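Local atomic coordinates of S-M checkpoint control protein rad4 (Schizosaccharomyces pombe, PDB entry 4BU0), a protein that serves as an essential component for DNA replication and for the checkpoint coupling S and M phases, binding phosphorylated Crb2 through its first two BRCT repeats. Residues His46-Asp51 / Ser72-Val77; Asp66-Ser71 / Lys96-Thr101; Pro133-Asp138 / Trp158-Val163. One frame throughout, in Å; residues are numbered along the deposited sequence.

Contact 1: His46-Asp51 / Ser72-Val77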
loop_
_atom_site.group_PDB
_atom_site.type_symbol
_atom_site.label_atom_id
_atom_site.label_comp_id
_atom_site.label_asym_id
_atom_site.label_seq_id
_atom_site.Cartn_x
_atom_site.Cartn_y
_atom_site.Cartn_z
ATOM N N HIS A 46 13.117 -5.069 5.603
ATOM C CA HIS A 46 12.433 -4.617 4.405
ATOM C C HIS A 46 11.315 -5.573 4.081
ATOM O O HIS A 46 11.543 -6.784 4.030
ATOM C CB HIS A 46 13.421 -4.532 3.230
ATOM C CG HIS A 46 14.457 -3.460 3.426
ATOM N ND1 HIS A 46 15.464 -3.586 4.394
ATOM C CD2 HIS A 46 14.590 -2.249 2.823
ATOM C CE1 HIS A 46 16.141 -2.444 4.363
ATOM N NE2 HIS A 46 15.678 -1.620 3.419
ATOM N N LEU A 47 10.093 -5.035 3.884
ATOM C CA LEU A 47 8.929 -5.835 3.545
ATOM C C LEU A 47 8.524 -5.460 2.129
ATOM O O LEU A 47 8.143 -4.318 1.876
ATOM C CB LEU A 47 7.772 -5.588 4.550
ATOM C CG LEU A 47 6.463 -6.292 4.272
ATOM C CD1 LEU A 47 6.587 -7.837 4.482
ATOM C CD2 LEU A 47 5.357 -5.736 5.209
ATOM N N ILE A 48 8.616 -6.433 1.215
ATOM C CA ILE A 48 8.246 -6.214 -0.183
ATOM C C ILE A 48 6.761 -6.549 -0.254
ATOM O O ILE A 48 6.373 -7.671 0.051
ATOM C CB ILE A 48 9.136 -7.081 -1.105
ATOM C CG1 ILE A 48 10.629 -6.603 -0.978
ATOM C CG2 ILE A 48 8.621 -6.980 -2.572
ATOM C CD1 ILE A 48 11.597 -7.581 -1.627
ATOM N N ALA A 49 5.925 -5.563 -0.596
ATOM C CA ALA A 49 4.475 -5.760 -0.532
ATOM C C ALA A 49 3.769 -5.598 -1.864
ATOM O O ALA A 49 4.078 -4.666 -2.615
ATOM C CB ALA A 49 3.900 -4.748 0.443
ATOM N N GLY A 50 2.776 -6.469 -2.100
ATOM C CA GLY A 50 1.957 -6.425 -3.307
ATOM C C GLY A 50 0.534 -5.985 -3.043
ATOM O O GLY A 50 -0.277 -5.932 -3.976
ATOM N N ASP A 51 0.229 -5.672 -1.761
ATOM C CA ASP A 51 -1.092 -5.263 -1.272
ATOM C C ASP A 51 -0.944 -4.694 0.120
ATOM O O ASP A 51 0.040 -5.002 0.796
ATOM C CB ASP A 51 -2.048 -6.478 -1.244
ATOM C CG ASP A 51 -3.530 -6.148 -1.160
ATOM O OD1 ASP A 51 -3.892 -4.967 -1.375
ATOM O OD2 ASP A 51 -4.335 -7.085 -0.977
ATOM N N SER A 72 7.832 -4.486 -5.490
ATOM C CA SER A 72 8.342 -5.744 -6.008
ATOM C C SER A 72 9.497 -5.570 -6.974
ATOM O O SER A 72 10.248 -6.517 -7.170
ATOM C CB SER A 72 7.220 -6.492 -6.712
ATOM O OG SER A 72 6.751 -5.721 -7.806
ATOM N N GLU A 73 9.631 -4.384 -7.580
ATOM C CA GLU A 73 10.689 -4.158 -8.565
ATOM C C GLU A 73 12.042 -3.861 -7.913
ATOM O O GLU A 73 13.064 -3.895 -8.605
ATOM C CB GLU A 73 10.300 -3.013 -9.532
ATOM C CG GLU A 73 10.628 -1.602 -9.051
ATOM C CD GLU A 73 9.537 -0.553 -8.885
ATOM O OE1 GLU A 73 8.600 -0.526 -9.716
ATOM O OE2 GLU A 73 9.663 0.296 -7.966
ATOM N N TRP A 74 12.067 -3.541 -6.590
ATOM C CA TRP A 74 13.326 -3.179 -5.955
ATOM C C TRP A 74 14.453 -4.190 -6.145
ATOM O O TRP A 74 15.505 -3.847 -6.691
ATOM C CB TRP A 74 13.106 -2.899 -4.459
ATOM C CG TRP A 74 14.376 -2.637 -3.716
ATOM C CD1 TRP A 74 15.392 -1.791 -4.086
ATOM C CD2 TRP A 74 14.798 -3.280 -2.511
ATOM N NE1 TRP A 74 16.428 -1.866 -3.166
ATOM C CE2 TRP A 74 16.080 -2.763 -2.187
ATOM C CE3 TRP A 74 14.197 -4.213 -1.643
ATOM C CZ2 TRP A 74 16.795 -3.195 -1.058
ATOM C CZ3 TRP A 74 14.895 -4.604 -0.500
ATOM C CH2 TRP A 74 16.181 -4.102 -0.232
ATOM N N ILE A 75 14.242 -5.424 -5.710
ATOM C CA ILE A 75 15.322 -6.410 -5.763
ATOM C C ILE A 75 15.728 -6.727 -7.218
ATOM O O ILE A 75 16.921 -6.680 -7.515
ATOM C CB ILE A 75 14.974 -7.667 -4.958
ATOM C CG1 ILE A 75 15.003 -7.384 -3.415
ATOM C CG2 ILE A 75 15.892 -8.848 -5.350
ATOM C CD1 ILE A 75 16.420 -6.984 -2.843
ATOM N N PRO A 76 14.797 -6.980 -8.159
ATOM C CA PRO A 76 15.247 -7.212 -9.536
ATOM C C PRO A 76 16.035 -6.043 -10.123
ATOM O O PRO A 76 17.025 -6.279 -10.817
ATOM C CB PRO A 76 13.924 -7.425 -10.283
ATOM C CG PRO A 76 13.030 -8.053 -9.247
ATOM C CD PRO A 76 13.348 -7.210 -8.018
ATOM N N VAL A 77 15.650 -4.768 -9.822
ATOM C CA VAL A 77 16.373 -3.634 -10.372
ATOM C C VAL A 77 17.782 -3.529 -9.731
ATOM O O VAL A 77 18.787 -3.312 -10.432
ATOM C CB VAL A 77 15.569 -2.312 -10.240
ATOM C CG1 VAL A 77 16.417 -1.100 -10.614
ATOM C CG2 VAL A 77 14.308 -2.361 -11.117
HETATM O O HOH W 1 4.923 -4.210 -5.290
#
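Ile48 meets Ser72 where the loop runs into helix 74-83: the Ile48 branch methyl CG2 packs on the Ser72 backbone, 3.7 Å from Ser72 CA. A water completes the join, donating to Ala49 O at 2.8 Å and accepting from Ser72 N. Trp74 comes next, its CG anti to the backbone N (chi1 175°), which carries the indole back to the strand. Trp74 CH2 lies over one face of the His46 imidazole, 3.9 Å from His46 CD2. The planes are 25° apart but slid, the centroids of the imidazole and the six-membered ring of Trp74 being 5.2 Å apart, so overlap is slight. Trp74 NE1 is satisfied by Leu92 O, and the residue probably corresponds to the tryptophan characteristic of the last BRCT helix. Ile75 follows, its CG1 3.9 Å from Ile48 CD1, while its own CD1 lies over one face of the indole, toward its rim; branched aliphatics fill this buried corner well. Replacing His46 by an alanine would probably open a gap beside CZ3 and CH2 of Trp74 and leave Phe10, stacked on the imidazole, without its partner. The helix packs on strand 46-49, which lies between strands 11-15 and 68-70, with helix 19-31 alongside.

Contact 2: Asp66-Ser71 / Lys96-Thr101. Unlike the reference sequence in segment 96-101: Leu98 (reference Phe).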
loop_
_atom_site.group_PDB
_atom_site.type_symbol
_atom_site.label_atom_id
_atom_site.label_comp_id
_atom_site.label_asym_id
_atom_site.label_seq_id
_atom_site.Cartn_x
_atom_site.Cartn_y
_atom_site.Cartn_z
ATOM N N ASP A 66 10.207 1.489 11.308
ATOM C CA ASP A 66 11.597 1.345 10.911
ATOM C C ASP A 66 11.712 0.468 9.669
ATOM O O ASP A 66 12.701 0.570 8.951
ATOM C CB ASP A 66 12.397 0.694 12.060
ATOM C CG ASP A 66 11.844 -0.642 12.529
ATOM O OD1 ASP A 66 10.682 -0.681 13.020
ATOM O OD2 ASP A 66 12.562 -1.658 12.397
ATOM N N ILE A 67 10.739 -0.424 9.474
ATOM C CA ILE A 67 10.755 -1.382 8.351
ATOM C C ILE A 67 10.330 -0.658 7.085
ATOM O O ILE A 67 9.287 -0.006 7.081
ATOM C CB ILE A 67 9.871 -2.607 8.665
ATOM C CG1 ILE A 67 10.552 -3.455 9.774
ATOM C CG2 ILE A 67 9.570 -3.454 7.379
ATOM C CD1 ILE A 67 9.799 -4.600 10.246
ATOM N N LYS A 68 11.115 -0.799 6.003
ATOM C CA LYS A 68 10.785 -0.130 4.753
ATOM C C LYS A 68 9.852 -0.990 3.942
ATOM O O LYS A 68 10.109 -2.184 3.795
ATOM C CB LYS A 68 12.044 0.167 3.901
ATOM C CG LYS A 68 13.213 0.857 4.621
ATOM C CD LYS A 68 13.111 2.353 4.620
ATOM C CE LYS A 68 14.236 2.929 5.447
ATOM N NZ LYS A 68 13.771 4.045 6.313
ATOM N N ILE A 69 8.756 -0.389 3.421
ATOM C CA ILE A 69 7.803 -1.119 2.581
ATOM C C ILE A 69 8.179 -0.830 1.149
ATOM O O ILE A 69 8.153 0.300 0.666
ATOM C CB ILE A 69 6.319 -0.857 2.885
ATOM C CG1 ILE A 69 6.019 -1.188 4.361
ATOM C CG2 ILE A 69 5.431 -1.707 1.955
ATOM C CD1 ILE A 69 4.852 -0.504 4.809
ATOM N N MET A 70 8.604 -1.914 0.470
ATOM C CA MET A 70 9.195 -1.836 -0.832
ATOM C C MET A 70 8.366 -2.385 -1.942
ATOM O O MET A 70 7.563 -3.294 -1.755
ATOM C CB MET A 70 10.499 -2.690 -0.798
ATOM C CG MET A 70 11.483 -2.320 0.325
ATOM S SD MET A 70 11.974 -0.572 0.251
ATOM C CE MET A 70 12.754 -0.479 -1.392
ATOM N N SER A 71 8.606 -1.842 -3.133
ATOM C CA SER A 71 7.978 -2.330 -4.349
ATOM C C SER A 71 8.599 -3.669 -4.774
ATOM O O SER A 71 9.790 -3.941 -4.510
ATOM C CB SER A 71 8.160 -1.293 -5.448
ATOM O OG SER A 71 7.837 -1.818 -6.725
ATOM N N LYS A 96 14.379 4.924 -4.130
ATOM C CA LYS A 96 13.801 4.975 -5.465
ATOM C C LYS A 96 12.737 3.902 -5.674
ATOM O O LYS A 96 12.042 3.939 -6.690
ATOM C CB LYS A 96 14.896 4.821 -6.524
ATOM C CG LYS A 96 15.707 6.109 -6.681
ATOM C CD LYS A 96 16.992 5.892 -7.452
ATOM C CE LYS A 96 17.633 7.207 -7.825
ATOM N NZ LYS A 96 18.930 7.002 -8.523
ATOM N N HIS A 97 12.650 2.918 -4.759
ATOM C CA HIS A 97 11.721 1.802 -4.958
ATOM C C HIS A 97 10.830 1.562 -3.750
ATOM O O HIS A 97 10.310 0.462 -3.559
ATOM C CB HIS A 97 12.496 0.515 -5.337
ATOM C CG HIS A 97 13.206 0.667 -6.641
ATOM N ND1 HIS A 97 12.533 0.533 -7.840
ATOM C CD2 HIS A 97 14.476 1.051 -6.894
ATOM C CE1 HIS A 97 13.424 0.799 -8.788
ATOM N NE2 HIS A 97 14.605 1.124 -8.271
ATOM N N LEU A 98 10.580 2.596 -2.959
ATOM C CA LEU A 98 9.626 2.472 -1.873
ATOM C C LEU A 98 8.261 2.238 -2.493
ATOM O O LEU A 98 7.949 2.809 -3.555
ATOM C CB LEU A 98 9.606 3.762 -1.022
ATOM C CG LEU A 98 10.837 4.016 -0.193
ATOM C CD1 LEU A 98 10.810 5.459 0.384
ATOM C CD2 LEU A 98 10.939 3.043 0.942
ATOM N N LEU A 99 7.435 1.432 -1.841
ATOM C CA LEU A 99 6.094 1.226 -2.382
ATOM C C LEU A 99 5.288 2.521 -2.275
ATOM O O LEU A 99 5.347 3.182 -1.226
ATOM C CB LEU A 99 5.379 0.135 -1.596
ATOM C CG LEU A 99 4.078 -0.403 -2.233
ATOM C CD1 LEU A 99 4.365 -1.266 -3.519
ATOM C CD2 LEU A 99 3.287 -1.233 -1.236
ATOM N N PRO A 100 4.537 2.907 -3.335
ATOM C CA PRO A 100 3.675 4.100 -3.225
ATOM C C PRO A 100 2.719 3.919 -2.057
ATOM O O PRO A 100 2.198 2.820 -1.865
ATOM C CB PRO A 100 2.932 4.116 -4.564
ATOM C CG PRO A 100 3.913 3.438 -5.524
ATOM C CD PRO A 100 4.440 2.290 -4.679
ATOM N N THR A 101 2.489 4.975 -1.275
ATOM C CA THR A 101 1.699 4.841 -0.056
ATOM C C THR A 101 0.350 4.224 -0.302
ATOM O O THR A 101 -0.078 3.344 0.465
ATOM C CB THR A 101 1.534 6.213 0.604
ATOM O OG1 THR A 101 2.847 6.666 0.963
ATOM C CG2 THR A 101 0.660 6.156 1.861
HETATM O O HOH W 2 7.026 2.745 1.466
#
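Met70 and Leu98 form a single bridge, flanked by two nearly straight backbone bonds. Ser71 N donates to His97 O at 2.9 Å, approaching close to the line of the carbonyl, whereas Leu99 N reaches Ile69 O at 2.8 Å from 25° off the carbonyl plane. Met70 is bent at chi2 and chi3: its CG lies beside the backbone N (chi1 -54°), and two further bends of the same sense make a coil that brings the thioether back over the linker. Its SD touches Leu98 CD2 at 3.8 Å and its CE reaches His97 O at 3.4 Å; an unbranched, flexible methionine can follow this path where a stiffer residue could not. Leu98, where the reference sequence has phenylalanine, is largely exposed to solvent. Leu99 turns its CG anti to the backbone N, sending CD2 to Ile69 CG2 at 3.9 Å, and CD1 toward Ser71 CA, also 3.9 Å away. Polar ends are tied off beyond the segments: Ser71 OG caps Glu73 N at the turn into helix 74-83, and His97 ND1 bonds to Glu73 OE2. In the BRCT fold, a four-stranded parallel sheet of order 2-1-3-4, strand 68-70 is the outermost on this side, and the linker to the second BRCT repeat adds a single short bridge to that edge.

Contact 3: Pro133-Asp138 / Trp158-Val163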
loop_
_atom_site.group_PDB
_atom_site.type_symbol
_atom_site.label_atom_id
_atom_site.label_comp_id
_atom_site.label_asym_id
_atom_site.label_seq_id
_atom_site.Cartn_x
_atom_site.Cartn_y
_atom_site.Cartn_z
ATOM N N PRO A 133 -14.457 8.152 -9.359
ATOM C CA PRO A 133 -15.556 9.125 -9.267
ATOM C C PRO A 133 -16.875 8.455 -8.834
ATOM O O PRO A 133 -17.640 9.026 -8.062
ATOM C CB PRO A 133 -15.672 9.650 -10.704
ATOM C CG PRO A 133 -14.307 9.432 -11.282
ATOM C CD PRO A 133 -13.876 8.112 -10.712
ATOM N N ASP A 134 -17.120 7.226 -9.343
ATOM C CA ASP A 134 -18.319 6.447 -9.002
ATOM C C ASP A 134 -17.980 5.394 -7.974
ATOM O O ASP A 134 -16.850 4.873 -7.993
ATOM C CB ASP A 134 -18.855 5.737 -10.260
ATOM C CG ASP A 134 -19.109 6.649 -11.441
ATOM O OD1 ASP A 134 -19.629 7.758 -11.230
ATOM O OD2 ASP A 134 -18.828 6.227 -12.591
ATOM N N LEU A 135 -18.938 5.052 -7.110
ATOM C CA LEU A 135 -18.707 3.977 -6.151
ATOM C C LEU A 135 -19.079 2.655 -6.800
ATOM O O LEU A 135 -20.192 2.518 -7.322
ATOM C CB LEU A 135 -19.523 4.189 -4.868
ATOM C CG LEU A 135 -19.242 3.183 -3.764
ATOM C CD1 LEU A 135 -17.898 3.448 -3.064
ATOM C CD2 LEU A 135 -20.319 3.237 -2.719
ATOM N N THR A 136 -18.146 1.717 -6.782
ATOM C CA THR A 136 -18.341 0.348 -7.269
ATOM C C THR A 136 -17.861 -0.597 -6.195
ATOM O O THR A 136 -17.187 -0.193 -5.232
ATOM C CB THR A 136 -17.627 0.088 -8.594
ATOM O OG1 THR A 136 -16.251 0.348 -8.400
ATOM C CG2 THR A 136 -18.154 0.953 -9.742
ATOM N N ARG A 137 -18.205 -1.891 -6.351
ATOM C CA ARG A 137 -17.907 -2.877 -5.315
ATOM C C ARG A 137 -16.397 -3.089 -5.103
ATOM O O ARG A 137 -16.039 -3.629 -4.068
ATOM C CB ARG A 137 -18.633 -4.232 -5.575
ATOM C CG ARG A 137 -18.471 -4.827 -6.954
ATOM C CD ARG A 137 -19.543 -5.893 -7.184
ATOM N NE ARG A 137 -19.301 -6.634 -8.422
ATOM C CZ ARG A 137 -18.594 -7.754 -8.502
ATOM N NH1 ARG A 137 -18.044 -8.281 -7.413
ATOM N NH2 ARG A 137 -18.423 -8.355 -9.673
ATOM N N ASP A 138 -15.548 -2.657 -6.029
ATOM C CA ASP A 138 -14.105 -2.847 -5.880
ATOM C C ASP A 138 -13.418 -1.622 -5.260
ATOM O O ASP A 138 -12.188 -1.630 -5.093
ATOM C CB ASP A 138 -13.461 -3.232 -7.209
ATOM C CG ASP A 138 -13.545 -2.212 -8.298
ATOM O OD1 ASP A 138 -14.475 -1.398 -8.269
ATOM O OD2 ASP A 138 -12.722 -2.278 -9.230
ATOM N N TRP A 158 -21.951 -2.990 0.776
ATOM C CA TRP A 158 -20.849 -3.715 0.139
ATOM C C TRP A 158 -19.667 -3.956 1.096
ATOM O O TRP A 158 -18.624 -4.472 0.663
ATOM C CB TRP A 158 -20.340 -2.939 -1.089
ATOM C CG TRP A 158 -21.175 -3.084 -2.324
ATOM C CD1 TRP A 158 -21.983 -4.137 -2.652
ATOM C CD2 TRP A 158 -21.241 -2.167 -3.430
ATOM N NE1 TRP A 158 -22.535 -3.939 -3.898
ATOM C CE2 TRP A 158 -22.116 -2.729 -4.389
ATOM C CE3 TRP A 158 -20.686 -0.898 -3.680
ATOM C CZ2 TRP A 158 -22.419 -2.089 -5.598
ATOM C CZ3 TRP A 158 -21.022 -0.240 -4.856
ATOM C CH2 TRP A 158 -21.837 -0.852 -5.823
ATOM N N LYS A 159 -19.809 -3.515 2.371
ATOM C CA LYS A 159 -18.774 -3.651 3.412
ATOM C C LYS A 159 -17.471 -2.949 2.997
ATOM O O LYS A 159 -16.363 -3.454 3.217
ATOM C CB LYS A 159 -18.538 -5.137 3.773
ATOM C CG LYS A 159 -19.820 -5.767 4.347
ATOM C CD LYS A 159 -19.621 -7.177 4.903
ATOM C CE LYS A 159 -20.932 -7.930 5.038
ATOM N NZ LYS A 159 -21.947 -7.197 5.856
ATOM N N ILE A 160 -17.631 -1.767 2.352
ATOM C CA ILE A 160 -16.494 -0.944 1.949
ATOM C C ILE A 160 -16.151 -0.006 3.102
ATOM O O ILE A 160 -17.050 0.573 3.702
ATOM C CB ILE A 160 -16.825 -0.166 0.668
ATOM C CG1 ILE A 160 -16.986 -1.127 -0.535
ATOM C CG2 ILE A 160 -15.772 0.935 0.399
ATOM C CD1 ILE A 160 -17.573 -0.483 -1.757
ATOM N N ASN A 161 -14.845 0.148 3.392
ATOM C CA ASN A 161 -14.386 1.065 4.437
ATOM C C ASN A 161 -14.903 2.471 4.198
ATOM O O ASN A 161 -14.746 2.985 3.075
ATOM C CB ASN A 161 -12.853 1.128 4.431
ATOM C CG ASN A 161 -12.131 -0.160 4.695
ATOM O OD1 ASN A 161 -12.621 -1.026 5.445
ATOM N ND2 ASN A 161 -10.943 -0.309 4.095
ATOM N N VAL A 162 -15.487 3.093 5.238
ATOM C CA VAL A 162 -15.932 4.477 5.187
ATOM C C VAL A 162 -15.097 5.196 6.202
ATOM O O VAL A 162 -15.139 4.851 7.384
ATOM C CB VAL A 162 -17.436 4.642 5.459
ATOM C CG1 VAL A 162 -17.826 6.121 5.343
ATOM C CG2 VAL A 162 -18.254 3.784 4.477
ATOM N N VAL A 163 -14.280 6.144 5.736
ATOM C CA VAL A 163 -13.373 6.856 6.630
ATOM C C VAL A 163 -13.493 8.357 6.455
ATOM O O VAL A 163 -13.962 8.847 5.418
ATOM C CB VAL A 163 -11.905 6.426 6.335
ATOM C CG1 VAL A 163 -11.665 4.960 6.687
ATOM C CG2 VAL A 163 -11.486 6.696 4.872
HETATM O O HOH W 3 -17.419 -4.992 -1.899
#
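Arg137 and Trp158 bring the backbones nearest, their CA atoms 6.3 Å apart, where an irregular loop passes the end of a helix. Segment 158-163 leaves helix 150-157 through a Schellman motif: Lys159 takes positive phi (59°), and the chain then enters strand 161-163. The two backbones stand too far apart to pair directly, and a water spans them instead, donating to Arg137 O and to Trp158 O at 2.9 Å each. Trp158 lays its broad indole flat against the loop. Arg137 CB stands over the five-membered ring in a CH-pi contact, 4.0 Å from its centroid and 14° off the normal. Over that face too, Arg137 N is 3.6 Å from Trp158 CZ3, while Leu135 O comes to the ring edge in its plane. Helix 150-157, with the strands before and after it, belongs to the second BRCT repeat, and this loop forms part of the surface that holds the phosphopeptide: Leu135 bonds to it through the backbone, Asp134 through OD1. Leu135 has its CG anti to the backbone N, placing that atom 4.0 Å from Trp158 CZ3 and setting CD1 4.2 Å from Ile160 CD1. Ile160 suits its place against the loop because its long arm carries CD1 to 3.5 Å from Thr136 O. Arg137, with CG between the backbone N and the carbonyl carbon (chi1 51°), uses its aliphatic base on the indole and extends on to NE, which leaves the contact to make a salt bridge with an acidic side chain of the bound peptide. Tyr154 of helix 150-157 also meets the Trp158 ring edge-to-face.

Contacts 1 and 2 share one sheet and touch directly, their centres 8 Å apart. Neighbouring strands 46-49 and 68-70 are probably joined by Leu47 O to Met70 N at 2.8 Å and Leu47 N to Lys68 O at 2.9 Å. Their segments alternate along the chain, and Trp74 CB, 3.6 Å from His97 CB, brings the last helix of the first repeat and the linker into touch. Contact 3 lies in the second repeat, its centre 27 Å from that of contact 1 and 26 Å from that of contact 2; the nearest atoms are about 10 and 12 Å away. It is contact 3 that borders the bound Crb2 peptide.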